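PDB 2YZV: ADP-ribosylglycohydrolase, which belongs to the ADP-ribosylglycohydrolase family and folds into a compact, all-helical single chain that holds two magnesium ions sharing an aspartate ligand. Local coordinates for residues 69-74 with 80-85; 75-80 with 110-115; 141-146 with 295-300; 131-136 with 156-161. All coordinates share one frame; numbering follows the deposited sequence.

Interaction 1: residues 69-74 with 80-85; sequences LLQRGF and MDRYLR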
loop_
_atom_site.group_PDB
_atom_site.type_symbol
_atom_site.label_atom_id
_atom_site.label_comp_id
_atom_site.label_asym_id
_atom_site.label_seq_id
_atom_site.Cartn_x
_atom_site.Cartn_y
_atom_site.Cartn_z
ATOM N N LEU A 69 -7.387 13.410 -4.072
ATOM C CA LEU A 69 -6.856 14.250 -3.000
ATOM C C LEU A 69 -6.355 15.594 -3.520
ATOM O O LEU A 69 -6.586 16.637 -2.906
ATOM C CB LEU A 69 -5.716 13.523 -2.276
ATOM C CG LEU A 69 -6.118 12.264 -1.502
ATOM C CD1 LEU A 69 -4.877 11.516 -1.032
ATOM C CD2 LEU A 69 -6.988 12.654 -0.320
ATOM N N LEU A 70 -5.670 15.564 -4.657
ATOM C CA LEU A 70 -5.133 16.784 -5.241
ATOM C C LEU A 70 -6.208 17.699 -5.810
ATOM O O LEU A 70 -6.046 18.919 -5.811
ATOM C CB LEU A 70 -4.122 16.439 -6.337
ATOM C CG LEU A 70 -2.820 15.786 -5.862
ATOM C CD1 LEU A 70 -2.004 15.331 -7.063
ATOM C CD2 LEU A 70 -2.026 16.772 -5.011
ATOM N N GLN A 71 -7.307 17.122 -6.285
ATOM C CA GLN A 71 -8.372 17.930 -6.872
ATOM C C GLN A 71 -9.429 18.426 -5.887
ATOM O O GLN A 71 -10.101 19.423 -6.154
ATOM C CB GLN A 71 -9.064 17.163 -8.003
ATOM C CG GLN A 71 -9.892 18.054 -8.920
ATOM C CD GLN A 71 -10.692 17.271 -9.942
ATOM O OE1 GLN A 71 -11.650 16.579 -9.598
ATOM N NE2 GLN A 71 -10.300 17.374 -11.207
ATOM N N ARG A 72 -9.589 17.751 -4.753
ATOM C CA ARG A 72 -10.593 18.197 -3.795
ATOM C C ARG A 72 -10.408 17.750 -2.352
ATOM O O ARG A 72 -11.386 17.495 -1.647
ATOM C CB ARG A 72 -11.983 17.795 -4.287
ATOM C CG ARG A 72 -12.103 16.347 -4.703
ATOM C CD ARG A 72 -12.935 16.235 -5.968
ATOM N NE ARG A 72 -14.265 16.815 -5.807
ATOM C CZ ARG A 72 -15.173 16.883 -6.775
ATOM N NH1 ARG A 72 -14.897 16.407 -7.983
ATOM N NH2 ARG A 72 -16.358 17.431 -6.538
ATOM N N GLY A 73 -9.156 17.683 -1.911
ATOM C CA GLY A 73 -8.869 17.282 -0.546
ATOM C C GLY A 73 -9.425 15.911 -0.227
ATOM O O GLY A 73 -9.512 15.057 -1.110
ATOM N N PHE A 74 -9.805 15.696 1.030
ATOM C CA PHE A 74 -10.349 14.407 1.436
ATOM C C PHE A 74 -11.844 14.361 1.146
ATOM O O PHE A 74 -12.654 14.912 1.896
ATOM C CB PHE A 74 -10.106 14.164 2.923
ATOM C CG PHE A 74 -10.318 12.740 3.331
ATOM C CD1 PHE A 74 -9.360 11.776 3.040
ATOM C CD2 PHE A 74 -11.498 12.346 3.953
ATOM C CE1 PHE A 74 -9.575 10.440 3.357
ATOM C CE2 PHE A 74 -11.724 11.013 4.274
ATOM C CZ PHE A 74 -10.759 10.054 3.975
ATOM N N MET A 80 -14.831 7.482 -4.622
ATOM C CA MET A 80 -15.669 6.421 -5.157
ATOM C C MET A 80 -16.148 6.706 -6.576
ATOM O O MET A 80 -16.295 5.781 -7.371
ATOM C CB MET A 80 -16.854 6.169 -4.218
ATOM C CG MET A 80 -16.447 5.521 -2.895
ATOM S SD MET A 80 -15.810 3.830 -3.095
ATOM C CE MET A 80 -17.347 2.888 -2.940
ATOM N N ASP A 81 -16.393 7.974 -6.903
ATOM C CA ASP A 81 -16.816 8.308 -8.258
ATOM C C ASP A 81 -15.697 7.869 -9.198
ATOM O O ASP A 81 -15.947 7.310 -10.267
ATOM C CB ASP A 81 -17.045 9.816 -8.426
ATOM C CG ASP A 81 -18.292 10.308 -7.716
ATOM O OD1 ASP A 81 -19.289 9.558 -7.671
ATOM O OD2 ASP A 81 -18.280 11.455 -7.220
ATOM N N ARG A 82 -14.457 8.115 -8.786
ATOM C CA ARG A 82 -13.306 7.747 -9.597
ATOM C C ARG A 82 -13.094 6.236 -9.662
ATOM O O ARG A 82 -12.835 5.699 -10.738
ATOM C CB ARG A 82 -12.045 8.433 -9.067
ATOM C CG ARG A 82 -12.082 9.951 -9.165
ATOM C CD ARG A 82 -10.833 10.562 -8.548
ATOM N NE ARG A 82 -10.903 12.018 -8.464
ATOM C CZ ARG A 82 -10.785 12.841 -9.501
ATOM N NH1 ARG A 82 -10.584 12.360 -10.720
ATOM N NH2 ARG A 82 -10.871 14.150 -9.316
ATOM N N TYR A 83 -13.199 5.545 -8.526
ATOM C CA TYR A 83 -13.020 4.094 -8.530
ATOM C C TYR A 83 -14.069 3.456 -9.430
ATOM O O TYR A 83 -13.770 2.552 -10.209
ATOM C CB TYR A 83 -13.169 3.487 -7.129
ATOM C CG TYR A 83 -12.170 3.932 -6.084
ATOM C CD1 TYR A 83 -10.861 4.275 -6.426
ATOM C CD2 TYR A 83 -12.528 3.970 -4.737
ATOM C CE1 TYR A 83 -9.937 4.647 -5.447
ATOM C CE2 TYR A 83 -11.616 4.334 -3.757
ATOM C CZ TYR A 83 -10.324 4.673 -4.113
ATOM O OH TYR A 83 -9.428 5.033 -3.132
ATOM N N LEU A 84 -15.308 3.927 -9.302
ATOM C CA LEU A 84 -16.419 3.407 -10.088
ATOM C C LEU A 84 -16.195 3.639 -11.576
ATOM O O LEU A 84 -16.439 2.757 -12.398
ATOM C CB LEU A 84 -17.728 4.074 -9.652
ATOM C CG LEU A 84 -19.009 3.637 -10.367
ATOM C CD1 LEU A 84 -19.246 2.153 -10.142
ATOM C CD2 LEU A 84 -20.187 4.450 -9.845
ATOM N N ARG A 85 -15.728 4.836 -11.911
ATOM C CA ARG A 85 -15.469 5.204 -13.296
ATOM C C ARG A 85 -14.376 4.315 -13.884
ATOM O O ARG A 85 -14.415 3.971 -15.065
ATOM C CB ARG A 85 -15.067 6.678 -13.362
ATOM C CG ARG A 85 -14.908 7.245 -14.759
ATOM C CD ARG A 85 -14.998 8.765 -14.713
ATOM N NE ARG A 85 -14.103 9.334 -13.708
ATOM C CZ ARG A 85 -14.146 10.597 -13.297
ATOM N NH1 ARG A 85 -15.044 11.432 -13.802
ATOM N NH2 ARG A 85 -13.293 11.027 -12.375
#
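Gln71 and Arg82 face each other across a sharp turn between helices 57-72 and 76-89, their CA atoms 11.6 Å apart, where Gly73 breaks the helical backbone with a positive phi of 58° that a residue without a side chain adopts easily. Long side chains suit so wide a gap. Arg82 sets out with CG opposite its carbonyl carbon (chi1 -64°) and runs straight as far as NE, which carries the guanidinium over to the end of the first helix. There Gln71 OE1 lies 2.6 Å from Arg82 NH2, at the edge of the guanidinium and near its plane. The amide of Gln71 does not lie flat with it: the two planes stand 54° apart. Arg72 adds a looser touch from an oblique direction, with its CD 4.5 Å from Arg82 NH2. The two arginines lie close because both serve one carboxylate: Asp78, on the first turns of the second helix, makes salt bridges to Arg82 NE and to Arg72 NH1, probably balancing much of their charge. Flexible polar chains fit this place, since the contact lies at the protein surface. Beneath it the helices turn apolar. Leu69 and Leu70 pack on helix 283-298, Tyr83 fits against helix 57-72 at Cys64 and Leu65 and also reaches Leu109 of helix 105-115, and Phe74 rests on helix 147-156.

Interaction 2: residues 75-80 with 110-115; sequences DPKDQM and ERYAAT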
loop_
_atom_site.group_PDB
_atom_site.type_symbol
_atom_site.label_atom_id
_atom_site.label_comp_id
_atom_site.label_asym_id
_atom_site.label_seq_id
_atom_site.Cartn_x
_atom_site.Cartn_y
_atom_site.Cartn_z
ATOM N N ASP A 75 -12.199 13.686 0.058
ATOM C CA ASP A 75 -13.582 13.583 -0.385
ATOM C C ASP A 75 -13.897 12.145 -0.807
ATOM O O ASP A 75 -13.727 11.781 -1.970
ATOM C CB ASP A 75 -13.772 14.553 -1.560
ATOM C CG ASP A 75 -15.196 14.605 -2.073
ATOM O OD1 ASP A 75 -15.469 15.467 -2.939
ATOM O OD2 ASP A 75 -16.035 13.799 -1.629
ATOM N N PRO A 76 -14.352 11.307 0.144
ATOM C CA PRO A 76 -14.682 9.907 -0.150
ATOM C C PRO A 76 -15.674 9.732 -1.297
ATOM O O PRO A 76 -15.580 8.777 -2.065
ATOM C CB PRO A 76 -15.233 9.397 1.180
ATOM C CG PRO A 76 -14.420 10.165 2.174
ATOM C CD PRO A 76 -14.466 11.571 1.589
ATOM N N LYS A 77 -16.633 10.643 -1.409
ATOM C CA LYS A 77 -17.605 10.549 -2.487
ATOM C C LYS A 77 -16.877 10.631 -3.830
ATOM O O LYS A 77 -17.132 9.833 -4.727
ATOM C CB LYS A 77 -18.642 11.671 -2.381
ATOM C CG LYS A 77 -19.656 11.665 -3.505
ATOM C CD LYS A 77 -20.685 12.773 -3.336
ATOM C CE LYS A 77 -21.682 12.763 -4.485
ATOM N NZ LYS A 77 -22.330 11.428 -4.626
ATOM N N ASP A 78 -15.961 11.589 -3.956
ATOM C CA ASP A 78 -15.203 11.753 -5.192
ATOM C C ASP A 78 -14.273 10.564 -5.413
ATOM O O ASP A 78 -14.044 10.145 -6.547
ATOM C CB ASP A 78 -14.391 13.049 -5.157
ATOM C CG ASP A 78 -13.584 13.263 -6.425
ATOM O OD1 ASP A 78 -12.362 13.006 -6.408
ATOM O OD2 ASP A 78 -14.174 13.675 -7.445
ATOM N N GLN A 79 -13.736 10.020 -4.328
ATOM C CA GLN A 79 -12.856 8.865 -4.442
ATOM C C GLN A 79 -13.620 7.731 -5.109
ATOM O O GLN A 79 -13.130 7.108 -6.053
ATOM C CB GLN A 79 -12.380 8.423 -3.059
ATOM C CG GLN A 79 -11.349 9.349 -2.446
ATOM C CD GLN A 79 -11.161 9.110 -0.963
ATOM O OE1 GLN A 79 -11.395 8.006 -0.463
ATOM N NE2 GLN A 79 -10.724 10.142 -0.249
ATOM N N MET A 80 -14.831 7.482 -4.622
ATOM C CA MET A 80 -15.669 6.421 -5.157
ATOM C C MET A 80 -16.148 6.706 -6.576
ATOM O O MET A 80 -16.295 5.781 -7.371
ATOM C CB MET A 80 -16.854 6.169 -4.218
ATOM C CG MET A 80 -16.447 5.521 -2.895
ATOM S SD MET A 80 -15.810 3.830 -3.095
ATOM C CE MET A 80 -17.347 2.888 -2.940
ATOM N N GLU A 110 -20.720 -1.158 -6.508
ATOM C CA GLU A 110 -22.104 -1.236 -6.965
ATOM C C GLU A 110 -23.058 -0.780 -5.861
ATOM O O GLU A 110 -24.148 -0.279 -6.142
ATOM C CB GLU A 110 -22.451 -2.660 -7.404
ATOM C CG GLU A 110 -21.741 -3.113 -8.677
ATOM C CD GLU A 110 -22.101 -2.273 -9.894
ATOM O OE1 GLU A 110 -23.090 -1.508 -9.836
ATOM O OE2 GLU A 110 -21.398 -2.390 -10.923
ATOM N N ARG A 111 -22.649 -0.958 -4.607
ATOM C CA ARG A 111 -23.469 -0.523 -3.481
ATOM C C ARG A 111 -23.512 1.004 -3.525
ATOM O O ARG A 111 -24.570 1.611 -3.372
ATOM C CB ARG A 111 -22.853 -0.999 -2.159
ATOM C CG ARG A 111 -23.605 -0.563 -0.910
ATOM C CD ARG A 111 -22.983 -1.163 0.353
ATOM N NE ARG A 111 -23.210 -2.606 0.475
ATOM C CZ ARG A 111 -22.258 -3.535 0.426
ATOM N NH1 ARG A 111 -20.987 -3.194 0.251
ATOM N NH2 ARG A 111 -22.576 -4.816 0.566
ATOM N N TYR A 112 -22.355 1.620 -3.750
ATOM C CA TYR A 112 -22.267 3.072 -3.839
ATOM C C TYR A 112 -23.080 3.585 -5.029
ATOM O O TYR A 112 -23.820 4.567 -4.921
ATOM C CB TYR A 112 -20.806 3.510 -3.999
ATOM C CG TYR A 112 -20.666 4.965 -4.371
ATOM C CD1 TYR A 112 -21.054 5.968 -3.484
ATOM C CD2 TYR A 112 -20.198 5.342 -5.630
ATOM C CE1 TYR A 112 -20.985 7.309 -3.839
ATOM C CE2 TYR A 112 -20.123 6.684 -5.997
ATOM C CZ TYR A 112 -20.520 7.659 -5.094
ATOM O OH TYR A 112 -20.459 8.988 -5.441
ATOM N N ALA A 113 -22.938 2.915 -6.166
ATOM C CA ALA A 113 -23.647 3.314 -7.373
ATOM C C ALA A 113 -25.157 3.322 -7.172
ATOM O O ALA A 113 -25.859 4.153 -7.744
ATOM C CB ALA A 113 -23.279 2.382 -8.525
ATOM N N ALA A 114 -25.654 2.406 -6.348
ATOM C CA ALA A 114 -27.088 2.310 -6.116
ATOM C C ALA A 114 -27.631 3.137 -4.960
ATOM O O ALA A 114 -28.783 3.585 -5.007
ATOM C CB ALA A 114 -27.475 0.852 -5.917
ATOM N N THR A 115 -26.815 3.349 -3.933
ATOM C CA THR A 115 -27.265 4.081 -2.748
ATOM C C THR A 115 -26.671 5.460 -2.518
ATOM O O THR A 115 -27.241 6.258 -1.770
ATOM C CB THR A 115 -27.003 3.270 -1.467
ATOM O OG1 THR A 115 -25.590 3.196 -1.226
ATOM C CG2 THR A 115 -27.562 1.862 -1.607
#
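Tyr112 reaches from helix 105-115 to the first turns of helix 76-89, and almost the whole contact can be told along its side chain. CB comes first, 3.7 Å from the methyl CE of Met80. With chi1 at 169°, CG stands opposite the tyrosine's own backbone N and the ring is thrown across to the other helix. One ring face is then covered by CB of Met80, a CH-pi contact 3.8 Å from the ring centroid and 14° off the normal, shifted toward the CD2 and CE2 side. The methionine bends at chi2 and chi3 and runs past the tyrosine in the opposite direction; a pliant thioether suits this, because it can follow the ring back to its root. Further out, CZ passes 4.0 Å from Lys77 O. At the tip, OH accepts a hydrogen bond from Lys77 NZ (3.2 Å), and Lys77 CG lies 3.4 Å from the same oxygen. The hydroxyl also pairs with Asp81 OD1 one turn further along, so the polar tip of a buried ring has two partners. Asp75 caps the helix start, its OD2 accepting a weak bond from Asp78 N (3.2 Å), while Pro76 takes the first helical position, where no backbone N-H is needed. The arrangement is interhelical packing of an all-alpha fold, the ring of a large aromatic residue laid against the N-terminal turns of a helix.

Interaction 3: residues 141-146 with 295-300; sequences YENHPD and RMSMAS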
loop_
_atom_site.group_PDB
_atom_site.type_symbol
_atom_site.label_atom_id
_atom_site.label_comp_id
_atom_site.label_asym_id
_atom_site.label_seq_id
_atom_site.Cartn_x
_atom_site.Cartn_y
_atom_site.Cartn_z
ATOM N N TYR A 141 -1.631 14.200 3.677
ATOM C CA TYR A 141 -2.151 14.529 5.002
ATOM C C TYR A 141 -1.265 14.071 6.157
ATOM O O TYR A 141 -1.734 13.862 7.274
ATOM C CB TYR A 141 -3.564 13.953 5.145
ATOM C CG TYR A 141 -4.587 14.716 4.338
ATOM C CD1 TYR A 141 -5.216 15.843 4.866
ATOM C CD2 TYR A 141 -4.892 14.343 3.030
ATOM C CE1 TYR A 141 -6.117 16.581 4.116
ATOM C CE2 TYR A 141 -5.796 15.079 2.266
ATOM C CZ TYR A 141 -6.404 16.198 2.817
ATOM O OH TYR A 141 -7.290 16.942 2.073
ATOM N N GLU A 142 0.026 13.947 5.877
ATOM C CA GLU A 142 1.012 13.519 6.863
ATOM C C GLU A 142 0.895 14.238 8.206
ATOM O O GLU A 142 0.966 13.618 9.266
ATOM C CB GLU A 142 2.425 13.763 6.329
ATOM C CG GLU A 142 3.526 13.299 7.268
ATOM C CD GLU A 142 4.839 14.016 7.024
ATOM O OE1 GLU A 142 5.133 14.331 5.854
ATOM O OE2 GLU A 142 5.577 14.258 8.003
ATOM N N ASN A 143 0.710 15.550 8.144
ATOM C CA ASN A 143 0.656 16.369 9.347
ATOM C C ASN A 143 -0.714 16.612 9.963
ATOM O O ASN A 143 -0.819 17.263 11.006
ATOM C CB ASN A 143 1.340 17.702 9.050
ATOM C CG ASN A 143 2.674 17.514 8.362
ATOM O OD1 ASN A 143 3.560 16.843 8.886
ATOM N ND2 ASN A 143 2.820 18.095 7.177
ATOM N N HIS A 144 -1.761 16.093 9.333
ATOM C CA HIS A 144 -3.107 16.277 9.855
ATOM C C HIS A 144 -3.254 15.545 11.188
ATOM O O HIS A 144 -2.895 14.376 11.311
ATOM C CB HIS A 144 -4.144 15.748 8.866
ATOM C CG HIS A 144 -5.531 16.243 9.130
ATOM N ND1 HIS A 144 -6.114 17.253 8.396
ATOM C CD2 HIS A 144 -6.438 15.888 10.069
ATOM C CE1 HIS A 144 -7.321 17.498 8.872
ATOM N NE2 HIS A 144 -7.543 16.684 9.887
ATOM N N PRO A 145 -3.783 16.230 12.212
ATOM C CA PRO A 145 -3.961 15.612 13.527
ATOM C C PRO A 145 -4.881 14.390 13.501
ATOM O O PRO A 145 -4.772 13.506 14.349
ATOM C CB PRO A 145 -4.536 16.755 14.365
ATOM C CG PRO A 145 -5.317 17.541 13.357
ATOM C CD PRO A 145 -4.360 17.586 12.185
ATOM N N ASP A 146 -5.776 14.342 12.520
ATOM C CA ASP A 146 -6.713 13.231 12.402
ATOM C C ASP A 146 -6.335 12.267 11.288
ATOM O O ASP A 146 -7.204 11.612 10.719
ATOM C CB ASP A 146 -8.132 13.744 12.136
ATOM C CG ASP A 146 -8.589 14.756 13.164
ATOM O OD1 ASP A 146 -8.303 14.557 14.362
ATOM O OD2 ASP A 146 -9.248 15.742 12.770
ATOM N N ARG A 295 3.817 18.586 -1.577
ATOM C CA ARG A 295 3.727 20.042 -1.490
ATOM C C ARG A 295 2.420 20.420 -0.803
ATOM O O ARG A 295 2.337 21.430 -0.103
ATOM C CB ARG A 295 3.772 20.661 -2.889
ATOM C CG ARG A 295 4.977 20.228 -3.714
ATOM C CD ARG A 295 4.870 20.707 -5.156
ATOM N NE ARG A 295 5.236 22.113 -5.304
ATOM C CZ ARG A 295 6.478 22.575 -5.185
ATOM N NH1 ARG A 295 7.475 21.743 -4.917
ATOM N NH2 ARG A 295 6.724 23.871 -5.335
ATOM N N MET A 296 1.402 19.594 -1.009
ATOM C CA MET A 296 0.090 19.813 -0.419
ATOM C C MET A 296 0.149 19.669 1.103
ATOM O O MET A 296 -0.565 20.359 1.829
ATOM C CB MET A 296 -0.906 18.807 -1.005
ATOM C CG MET A 296 -2.352 19.026 -0.607
ATOM S SD MET A 296 -3.451 17.842 -1.422
ATOM C CE MET A 296 -4.789 17.731 -0.231
ATOM N N SER A 297 1.014 18.778 1.580
ATOM C CA SER A 297 1.155 18.540 3.013
ATOM C C SER A 297 1.899 19.669 3.712
ATOM O O SER A 297 1.794 19.827 4.928
ATOM C CB SER A 297 1.904 17.227 3.268
ATOM O OG SER A 297 3.292 17.365 3.004
ATOM N N MET A 298 2.654 20.445 2.943
ATOM C CA MET A 298 3.429 21.546 3.503
ATOM C C MET A 298 2.656 22.859 3.494
ATOM O O MET A 298 3.046 23.822 4.154
ATOM C CB MET A 298 4.738 21.708 2.726
ATOM C CG MET A 298 5.592 20.447 2.694
ATOM S SD MET A 298 7.197 20.680 1.899
ATOM C CE MET A 298 6.752 20.535 0.172
ATOM N N ALA A 299 1.558 22.890 2.745
ATOM C CA ALA A 299 0.730 24.086 2.648
ATOM C C ALA A 299 -0.412 24.048 3.660
ATOM O O ALA A 299 -0.250 23.537 4.769
ATOM C CB ALA A 299 0.176 24.218 1.234
ATOM N N SER A 300 -1.559 24.593 3.261
ATOM C CA SER A 300 -2.764 24.654 4.090
ATOM C C SER A 300 -2.717 23.803 5.357
ATOM O O SER A 300 -2.864 24.383 6.454
ATOM C CB SER A 300 -3.985 24.252 3.257
ATOM O OG SER A 300 -5.166 24.278 4.039
HETATM O O HOH W 1 4.930 17.113 5.261
#
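Tyr141 and Met296 meet at a slant: the methyl CE of the methionine lies 3.5 Å from Tyr141 OH and 3.8 Å from Tyr141 CZ. Met296 gets there by an extended chain, its CG opposite the backbone N (chi1 -173°), and such a slender end can slip beside the phenol. The backbones are close, with the CA atoms of Tyr141 and Ser297 5.6 Å apart. Beside this apolar patch Asn143 points at the other segment, and its ND2 gives Ser297 O a weak hydrogen bond of 3.0 Å, bent to 135°. The same nitrogen donates to a water, which in turn donates to Glu142 OE1 (2.9 Å) and Ser297 OG (2.8 Å), tying three side chains together. The short side chain of Ser297 puts its hydroxyl where the water can reach it, and OG also bonds to Tyr294 O one turn back. Arg180 holds both Asn143 OD1 and Glu142 OE2, and Glu142 OE1 pairs with Arg11, so the polar ends of Asn143 and Glu142 are also held by charged partners outside the contact. Residues 141-144 form a type I beta turn, closed by His144 N to Tyr141 O (3.0 Å). The result is a beta turn between helices docked, partly through water, on the last turn of helix 283-298.

Interaction 4: residues 131-136 with 156-161; sequences LMRLAP and RTTHGA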
loop_
_atom_site.group_PDB
_atom_site.type_symbol
_atom_site.label_atom_id
_atom_site.label_comp_id
_atom_site.label_asym_id
_atom_site.label_seq_id
_atom_site.Cartn_x
_atom_site.Cartn_y
_atom_site.Cartn_z
ATOM N N LEU A 131 -5.047 -1.260 2.175
ATOM C CA LEU A 131 -3.614 -1.120 2.407
ATOM C C LEU A 131 -2.820 -0.853 1.142
ATOM O O LEU A 131 -1.834 -0.123 1.163
ATOM C CB LEU A 131 -3.050 -2.393 3.040
ATOM C CG LEU A 131 -3.727 -2.966 4.280
ATOM C CD1 LEU A 131 -2.943 -4.179 4.749
ATOM C CD2 LEU A 131 -3.784 -1.914 5.373
ATOM N N MET A 132 -3.253 -1.460 0.044
ATOM C CA MET A 132 -2.544 -1.346 -1.226
ATOM C C MET A 132 -2.534 0.033 -1.863
ATOM O O MET A 132 -1.694 0.311 -2.721
ATOM C CB MET A 132 -3.133 -2.339 -2.230
ATOM C CG MET A 132 -4.567 -2.031 -2.608
ATOM S SD MET A 132 -5.279 -3.208 -3.772
ATOM C CE MET A 132 -6.559 -2.195 -4.525
ATOM N N ARG A 133 -3.448 0.899 -1.439
ATOM C CA ARG A 133 -3.574 2.230 -2.030
ATOM C C ARG A 133 -3.331 3.390 -1.067
ATOM O O ARG A 133 -3.503 4.550 -1.445
ATOM C CB ARG A 133 -4.987 2.375 -2.610
ATOM C CG ARG A 133 -6.066 2.392 -1.514
ATOM C CD ARG A 133 -7.497 2.277 -2.042
ATOM N NE ARG A 133 -8.446 2.335 -0.929
ATOM C CZ ARG A 133 -9.506 1.542 -0.794
ATOM N NH1 ARG A 133 -9.773 0.615 -1.706
ATOM N NH2 ARG A 133 -10.289 1.664 0.268
ATOM N N LEU A 134 -2.916 3.079 0.157
ATOM C CA LEU A 134 -2.713 4.078 1.210
ATOM C C LEU A 134 -1.742 5.259 1.051
ATOM O O LEU A 134 -2.115 6.399 1.330
ATOM C CB LEU A 134 -2.357 3.364 2.516
ATOM C CG LEU A 134 -3.254 3.520 3.750
ATOM C CD1 LEU A 134 -2.369 3.465 4.984
ATOM C CD2 LEU A 134 -4.023 4.831 3.724
ATOM N N ALA A 135 -0.508 4.991 0.627
ATOM C CA ALA A 135 0.522 6.028 0.493
ATOM C C ALA A 135 0.080 7.442 0.097
ATOM O O ALA A 135 0.441 8.412 0.768
ATOM C CB ALA A 135 1.621 5.548 -0.454
ATOM N N PRO A 136 -0.691 7.588 -0.990
ATOM C CA PRO A 136 -1.123 8.936 -1.389
ATOM C C PRO A 136 -1.756 9.755 -0.258
ATOM O O PRO A 136 -1.504 10.959 -0.135
ATOM C CB PRO A 136 -2.106 8.658 -2.523
ATOM C CG PRO A 136 -1.541 7.420 -3.149
ATOM C CD PRO A 136 -1.196 6.575 -1.937
ATOM N N ARG A 156 -12.848 2.553 4.717
ATOM C CA ARG A 156 -14.284 2.292 4.780
ATOM C C ARG A 156 -15.045 2.432 3.470
ATOM O O ARG A 156 -16.168 1.936 3.349
ATOM C CB ARG A 156 -14.926 3.179 5.852
ATOM C CG ARG A 156 -14.614 2.736 7.277
ATOM C CD ARG A 156 -15.229 3.689 8.282
ATOM N NE ARG A 156 -16.667 3.816 8.069
ATOM C CZ ARG A 156 -17.310 4.976 8.002
ATOM N NH1 ARG A 156 -16.642 6.115 8.131
ATOM N NH2 ARG A 156 -18.620 4.997 7.790
ATOM N N THR A 157 -14.451 3.106 2.492
ATOM C CA THR A 157 -15.112 3.259 1.204
ATOM C C THR A 157 -15.344 1.899 0.550
ATOM O O THR A 157 -16.359 1.696 -0.117
ATOM C CB THR A 157 -14.284 4.126 0.232
ATOM O OG1 THR A 157 -12.959 3.589 0.113
ATOM C CG2 THR A 157 -14.220 5.566 0.727
ATOM N N THR A 158 -14.421 0.963 0.760
ATOM C CA THR A 158 -14.537 -0.359 0.146
ATOM C C THR A 158 -14.481 -1.552 1.099
ATOM O O THR A 158 -14.899 -2.655 0.737
ATOM C CB THR A 158 -13.438 -0.558 -0.910
ATOM O OG1 THR A 158 -12.157 -0.443 -0.282
ATOM C CG2 THR A 158 -13.555 0.493 -2.013
ATOM N N HIS A 159 -13.958 -1.340 2.304
ATOM C CA HIS A 159 -13.836 -2.416 3.288
ATOM C C HIS A 159 -14.352 -1.979 4.649
ATOM O O HIS A 159 -14.022 -0.890 5.123
ATOM C CB HIS A 159 -12.371 -2.846 3.425
ATOM C CG HIS A 159 -11.806 -3.474 2.191
ATOM N ND1 HIS A 159 -11.690 -2.798 0.996
ATOM C CD2 HIS A 159 -11.341 -4.724 1.961
ATOM C CE1 HIS A 159 -11.179 -3.603 0.083
ATOM N NE2 HIS A 159 -10.957 -4.779 0.642
ATOM N N GLY A 160 -15.139 -2.839 5.292
ATOM C CA GLY A 160 -15.694 -2.484 6.586
ATOM C C GLY A 160 -15.343 -3.365 7.773
ATOM O O GLY A 160 -15.789 -3.088 8.886
ATOM N N ALA A 161 -14.558 -4.418 7.557
ATOM C CA ALA A 161 -14.175 -5.306 8.654
ATOM C C ALA A 161 -13.249 -4.590 9.634
ATOM O O ALA A 161 -12.326 -3.882 9.228
ATOM C CB ALA A 161 -13.492 -6.560 8.105
#
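Arg133 grips Thr158 end-on, and this pair is the tight part of the contact. NH1 and NH2 both donate to Thr158 OG1, at 3.0 and 2.9 Å, and the oxygen lies only 1° out of the guanidinium plane, so one small hydroxyl fits the fork between two nitrogens. Although Arg133 begins with CG tucked between its own N and carbonyl carbon (chi1 67°), the chain then extends to NE and spans the distance. His159 ND1, 2.7 Å from the same OG1, meets it at the edge of the imidazole; either partner may supply that proton. NH1 also bonds to Gln61 OE1 and NH2 to Ala154 O, which should fix the rotation of a buried charged group. The looser side is at Thr157: its OG1 comes within 3.3 Å of Arg133 NH2 but at a poor angle, and bonds instead to Ala154 O. Beyond it Arg156, partly exposed, points away and makes a cation-pi contact with Tyr119. The arginine 133 side chain is about 10 Å from a bound magnesium ion, and neighbouring Met132 touches the metal ligands Asp58 and Thr254. A buried polar cluster thus lies near the two-magnesium centre characteristic of the ADP-ribosylglycohydrolase family.

How the interactions relate
Interactions 1 and 2 both use helix 76-89, one against helix 57-72 and the other against helix 105-115, and Asp78 and Asp81 carry polar links between them. Interaction 1 is a surface meeting of long polar chains, whereas interaction 2 buries an aromatic ring and leaves polarity to its tip. Interaction 4 lies nearest the centre of the chain and is the more polar of the two buried contacts; Met80 of interaction 2 packs on its Thr157. Interaction 3, again at the surface, combines apolar packing with a water and a weak bond, and Tyr141 and Met296 also touch the 69-74 segment, joining the C-terminal helix to interaction 1.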